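Local coordinates for DUF4627 domain-containing protein (Bacteroides thetaiotaomicron, PDB 3SEE) that is of unknown function but has a galactose-binding-like beta-sandwich fold and probably binds a sugar, at residues A[134-139]-A[184-189]; A[107-112]-A[210-215]. All coordinates share one frame; numbering follows the deposited sequence. Where two conformers were deposited one is given.

Interaction 1. Residues A[134-139]-A[184-189]; sequences RDYDAD and LEVSDT
At the far edge of the eight-stranded antiparallel sheet of this beta-sandwich, the loop that follows strand 130-133 drops the ring of Y136 against L184, just before edge strand 186-188, and V186, its first residue. With CG anti to the backbone N (chi1 -179°), the ring of Y136 is directed toward 184-189. The ring is met at its rim: CG2 of V186 sits 3.9 Å from CE2 of Y136, close to the ring plane, so this is a methyl against an aromatic edge and not a CH-pi contact over the face. Farther out, in one of the two conformers modelled for L184, CD1 and CD2 of L184 each lie 4.0 Å from OH of Y136, a fit that the second conformer makes less certain; the two side chains approach from opposite directions. One face of the ring still lies over its own loop, where the backbone N of A138 stands 3.8 Å above the ring centre. Tyrosine suits the place because its length spans from loop to strand, while the branched L184 and V186 offer methyls to its outer end and side. Y136 and L184 are buried, whereas V186 is exposed, so the V186 side of the contact is the one nearer solvent. Its surroundings complete the packing: K178 touches both Y136 and L184, and Q141 lies against Y136. L184 also rests on V172 and V186 on Q170, both of the neighbouring strand 170-172, to which strand 186-188 is joined through the backbone pairing of S187 with V171.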
loop_
_atom_site.group_PDB
_atom_site.type_symbol
_atom_site.label_atom_id
_atom_site.label_comp_id
_atom_site.label_asym_id
_atom_site.label_seq_id
_atom_site.Cartn_x
_atom_site.Cartn_y
_atom_site.Cartn_z
ATOM N N ARG A 134 -6.409 -1.432 11.753
ATOM C CA ARG A 134 -6.834 -1.460 13.131
ATOM C C ARG A 134 -8.335 -1.417 13.318
ATOM O O ARG A 134 -8.872 -2.068 14.219
ATOM C CB ARG A 134 -6.173 -0.311 13.858
ATOM C CG ARG A 134 -6.109 -0.451 15.248
ATOM C CD ARG A 134 -5.031 0.412 15.867
ATOM N NE ARG A 134 -5.162 0.092 17.257
ATOM C CZ ARG A 134 -5.531 0.936 18.196
ATOM N NH1 ARG A 134 -5.783 2.202 17.912
ATOM N NH2 ARG A 134 -5.557 0.518 19.436
ATOM N N ASP A 135 -9.021 -0.689 12.441
ATOM C CA ASP A 135 -10.470 -0.557 12.522
ATOM C C ASP A 135 -11.234 -1.714 11.887
ATOM O O ASP A 135 -12.449 -1.695 11.826
ATOM C CB ASP A 135 -10.927 0.777 11.911
ATOM C CG ASP A 135 -10.818 1.922 12.881
ATOM O OD1 ASP A 135 -11.144 1.711 14.058
ATOM O OD2 ASP A 135 -10.374 3.022 12.479
ATOM N N TYR A 136 -10.542 -2.756 11.431
ATOM C CA TYR A 136 -11.270 -3.881 10.818
ATOM C C TYR A 136 -12.098 -4.627 11.852
ATOM O O TYR A 136 -11.623 -4.952 12.932
ATOM C CB TYR A 136 -10.316 -4.868 10.156
ATOM C CG TYR A 136 -10.998 -6.047 9.487
ATOM C CD1 TYR A 136 -11.983 -5.838 8.539
ATOM C CD2 TYR A 136 -10.639 -7.344 9.776
ATOM C CE1 TYR A 136 -12.596 -6.890 7.902
ATOM C CE2 TYR A 136 -11.229 -8.397 9.130
ATOM C CZ TYR A 136 -12.213 -8.188 8.184
ATOM O OH TYR A 136 -12.804 -9.253 7.533
ATOM N N ASP A 137 -13.330 -4.908 11.459
ATOM C CA ASP A 137 -14.237 -5.765 12.240
ATOM C C ASP A 137 -15.015 -6.596 11.217
ATOM O O ASP A 137 -15.849 -6.059 10.490
ATOM C CB ASP A 137 -15.149 -4.866 13.093
ATOM C CG ASP A 137 -16.164 -5.617 13.918
ATOM O OD1 ASP A 137 -16.623 -6.673 13.510
ATOM O OD2 ASP A 137 -16.547 -5.073 14.984
ATOM N N ALA A 138 -14.709 -7.892 11.133
ATOM C CA ALA A 138 -15.280 -8.757 10.086
ATOM C C ALA A 138 -16.774 -8.917 10.225
ATOM O O ALA A 138 -17.461 -9.126 9.234
ATOM C CB ALA A 138 -14.618 -10.158 10.088
ATOM N N ASP A 139 -17.263 -8.829 11.450
ATOM C CA ASP A 139 -18.694 -8.962 11.721
ATOM C C ASP A 139 -19.462 -7.735 11.260
ATOM O O ASP A 139 -20.515 -7.851 10.610
ATOM C CB ASP A 139 -18.936 -9.239 13.210
ATOM C CG ASP A 139 -18.289 -10.544 13.682
ATOM O OD1 ASP A 139 -18.472 -11.607 13.043
ATOM O OD2 ASP A 139 -17.542 -10.505 14.688
ATOM N N LEU A 184 -11.104 -16.871 5.309
ATOM C CA LEU A 184 -10.427 -15.698 5.863
ATOM C C LEU A 184 -10.230 -15.898 7.368
ATOM O O LEU A 184 -11.167 -16.278 8.087
ATOM C CB LEU A 184 -11.228 -14.415 5.589
ATOM C CG LEU A 184 -10.594 -13.102 6.067
ATOM C CD1 LEU A 184 -11.017 -11.951 5.140
ATOM C CD2 LEU A 184 -10.928 -12.762 7.517
ATOM N N GLU A 185 -9.022 -15.606 7.845
ATOM C CA GLU A 185 -8.648 -15.692 9.244
ATOM C C GLU A 185 -7.845 -14.486 9.669
ATOM O O GLU A 185 -6.895 -14.106 8.994
ATOM C CB GLU A 185 -7.782 -16.930 9.494
ATOM C CG GLU A 185 -8.433 -18.266 9.217
ATOM C CD GLU A 185 -7.572 -19.462 9.576
ATOM O OE1 GLU A 185 -6.510 -19.301 10.208
ATOM O OE2 GLU A 185 -7.983 -20.605 9.236
ATOM N N VAL A 186 -8.228 -13.926 10.811
ATOM C CA VAL A 186 -7.461 -12.940 11.539
ATOM C C VAL A 186 -6.795 -13.681 12.680
ATOM O O VAL A 186 -7.458 -14.471 13.375
ATOM C CB VAL A 186 -8.363 -11.828 12.078
ATOM C CG1 VAL A 186 -7.569 -10.870 12.947
ATOM C CG2 VAL A 186 -9.053 -11.064 10.923
ATOM N N SER A 187 -5.519 -13.446 12.898
ATOM C CA SER A 187 -4.789 -14.083 13.983
ATOM C C SER A 187 -3.781 -13.135 14.610
ATOM O O SER A 187 -3.346 -12.146 14.004
ATOM C CB SER A 187 -4.136 -15.364 13.476
ATOM O OG SER A 187 -3.204 -15.066 12.452
ATOM N N ASP A 188 -3.373 -13.445 15.827
ATOM C CA ASP A 188 -2.339 -12.674 16.473
ATOM C C ASP A 188 -0.987 -13.003 15.827
ATOM O O ASP A 188 -0.636 -14.170 15.641
ATOM C CB ASP A 188 -2.244 -12.986 17.965
ATOM C CG ASP A 188 -3.423 -12.483 18.766
ATOM O OD1 ASP A 188 -4.227 -11.675 18.275
ATOM O OD2 ASP A 188 -3.510 -12.893 19.943
ATOM N N THR A 189 -0.223 -11.967 15.519
ATOM C CA THR A 189 1.082 -12.149 14.890
ATOM C C THR A 189 1.991 -12.885 15.859
ATOM O O THR A 189 2.095 -12.518 17.017
ATOM C CB THR A 189 1.711 -10.791 14.599
ATOM O OG1 THR A 189 0.716 -9.995 13.931
ATOM C CG2 THR A 189 2.952 -10.920 13.725
#

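Interaction 2. Residues A[107-112]-A[210-215]; sequences TPVSVY and GVVEIS
V212 carries the contact between the two sheets of the beta-sandwich, pointing inward from strand 211-221 to the start of strand 108-115 in the facing sheet. From CB its two methyls part. CG1, held anti to the V212 backbone N by a chi1 of 178°, reaches V109, lying 3.9 Å from CG2 and 4.2 Å from CB of that valine. CG2 of V212 turns to the 107-108 end of the other segment, 3.5 Å from CG2 of T107, a close methyl pair, and 4.0 Å from the carbonyl O of P108. Beta-branched residues suit this interface: they favour extended backbone and present short, broad apolar surfaces. With the two methyls of V212 gone, as in an alanine here, a gap between the sheets is likely to open, leaving CG2 of V109 and CG2 of T107 without their partner. V109 continues the apolar layer onto F98 of strand 93-102, and I214 does so onto I203 of strand 199-204. T107 divides its two branches, its methyl facing V212 while its hydroxyl also bonds to the carbonyl of E104. A water joins the two segments: it donates to OG1 of T107 at 2.8 Å and accepts from the backbone N of V211 at 3.0 Å.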
loop_
_atom_site.group_PDB
_atom_site.type_symbol
_atom_site.label_atom_id
_atom_site.label_comp_id
_atom_site.label_asym_id
_atom_site.label_seq_id
_atom_site.Cartn_x
_atom_site.Cartn_y
_atom_site.Cartn_z
ATOM N N THR A 107 -11.832 10.244 -6.205
ATOM C CA THR A 107 -10.881 9.179 -6.546
ATOM C C THR A 107 -10.306 8.566 -5.284
ATOM O O THR A 107 -9.837 9.281 -4.424
ATOM C CB THR A 107 -9.730 9.755 -7.383
ATOM O OG1 THR A 107 -10.246 10.343 -8.577
ATOM C CG2 THR A 107 -8.752 8.665 -7.814
ATOM N N PRO A 108 -10.334 7.229 -5.169
ATOM C CA PRO A 108 -9.717 6.616 -3.988
ATOM C C PRO A 108 -8.215 6.439 -4.075
ATOM O O PRO A 108 -7.657 6.224 -5.144
ATOM C CB PRO A 108 -10.392 5.255 -3.920
ATOM C CG PRO A 108 -10.784 4.966 -5.308
ATOM C CD PRO A 108 -11.038 6.260 -6.016
ATOM N N VAL A 109 -7.587 6.487 -2.911
ATOM C CA VAL A 109 -6.212 6.058 -2.735
ATOM C C VAL A 109 -6.204 5.013 -1.628
ATOM O O VAL A 109 -7.047 5.035 -0.737
ATOM C CB VAL A 109 -5.307 7.257 -2.418
ATOM C CG1 VAL A 109 -5.664 7.921 -1.100
ATOM C CG2 VAL A 109 -3.838 6.878 -2.517
ATOM N N SER A 110 -5.245 4.103 -1.700
ATOM C CA SER A 110 -5.291 2.877 -0.939
ATOM C C SER A 110 -3.930 2.459 -0.438
ATOM O O SER A 110 -2.903 2.854 -0.982
ATOM C CB SER A 110 -5.876 1.772 -1.804
ATOM O OG SER A 110 -7.108 2.183 -2.406
ATOM N N VAL A 111 -3.955 1.606 0.571
ATOM C CA VAL A 111 -2.773 1.128 1.281
ATOM C C VAL A 111 -2.951 -0.339 1.658
ATOM O O VAL A 111 -4.052 -0.729 2.063
ATOM C CB VAL A 111 -2.677 1.860 2.644
ATOM C CG1 VAL A 111 -1.530 1.306 3.497
ATOM C CG2 VAL A 111 -2.553 3.347 2.420
ATOM N N TYR A 112 -1.880 -1.123 1.661
ATOM C CA TYR A 112 -1.802 -2.356 2.430
ATOM C C TYR A 112 -0.333 -2.560 2.820
ATOM O O TYR A 112 0.564 -1.910 2.270
ATOM C CB TYR A 112 -2.402 -3.570 1.695
ATOM C CG TYR A 112 -1.750 -3.971 0.391
ATOM C CD1 TYR A 112 -0.559 -4.683 0.374
ATOM C CD2 TYR A 112 -2.310 -3.614 -0.823
ATOM C CE1 TYR A 112 0.040 -5.054 -0.812
ATOM C CE2 TYR A 112 -1.708 -3.974 -2.021
ATOM C CZ TYR A 112 -0.534 -4.704 -2.007
ATOM O OH TYR A 112 0.096 -5.081 -3.179
ATOM N N GLY A 210 -8.226 7.280 -13.311
ATOM C CA GLY A 210 -7.851 8.198 -12.239
ATOM C C GLY A 210 -6.379 8.540 -12.293
ATOM O O GLY A 210 -5.576 7.810 -12.897
ATOM N N VAL A 211 -6.029 9.654 -11.673
ATOM C CA VAL A 211 -4.660 10.076 -11.544
ATOM C C VAL A 211 -4.486 10.545 -10.110
ATOM O O VAL A 211 -5.172 11.486 -9.669
ATOM C CB VAL A 211 -4.289 11.217 -12.520
ATOM C CG1 VAL A 211 -2.824 11.637 -12.301
ATOM C CG2 VAL A 211 -4.558 10.821 -13.982
ATOM N N VAL A 212 -3.595 9.881 -9.370
ATOM C CA VAL A 212 -3.328 10.194 -7.959
ATOM C C VAL A 212 -1.845 10.495 -7.786
ATOM O O VAL A 212 -1.000 9.749 -8.293
ATOM C CB VAL A 212 -3.776 9.018 -7.040
ATOM C CG1 VAL A 212 -3.464 9.291 -5.584
ATOM C CG2 VAL A 212 -5.275 8.714 -7.223
ATOM N N GLU A 213 -1.544 11.557 -7.066
ATOM C CA GLU A 213 -0.176 11.922 -6.705
ATOM C C GLU A 213 0.008 11.760 -5.202
ATOM O O GLU A 213 -0.917 12.021 -4.434
ATOM C CB GLU A 213 0.089 13.346 -7.143
ATOM C CG GLU A 213 -0.029 13.532 -8.637
ATOM C CD GLU A 213 -0.133 14.982 -9.018
ATOM O OE1 GLU A 213 0.898 15.637 -9.210
ATOM O OE2 GLU A 213 -1.277 15.489 -9.109
ATOM N N ILE A 214 1.195 11.292 -4.821
ATOM C CA ILE A 214 1.507 10.900 -3.460
ATOM C C ILE A 214 2.764 11.613 -2.996
ATOM O O ILE A 214 3.769 11.634 -3.716
ATOM C CB ILE A 214 1.759 9.369 -3.421
ATOM C CG1 ILE A 214 0.460 8.609 -3.697
ATOM C CG2 ILE A 214 2.375 8.926 -2.081
ATOM C CD1 ILE A 214 0.673 7.370 -4.489
ATOM N N SER A 215 2.723 12.170 -1.792
ATOM C CA SER A 215 3.907 12.788 -1.230
ATOM C C SER A 215 3.928 12.707 0.302
ATOM O O SER A 215 2.889 12.513 0.919
ATOM C CB SER A 215 4.053 14.244 -1.698
ATOM O OG SER A 215 5.358 14.733 -1.410
HETATM O O HOH W 1 -8.422 11.192 -10.591
#

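The two contacts lie far apart in one domain, their centres about 24 Å from each other and their nearest atoms about 10 Å. Interaction 2 spans the interior, bringing the mixed sheet, through strand 108-115, against the antiparallel sheet, through strand 211-221. Interaction 1 lies at the periphery, where a loop packs on 186-188, the outermost strand of that same antiparallel sheet. Along the chain the order is 107-112, 134-139, 184-189, 210-215, so interaction 1 is nested within the loop that interaction 2 closes. One therefore joins the two layers of the sandwich, while the other packs the loop leading from strand 130-133 to strand 149-152, from one sheet to the other, against a sheet edge.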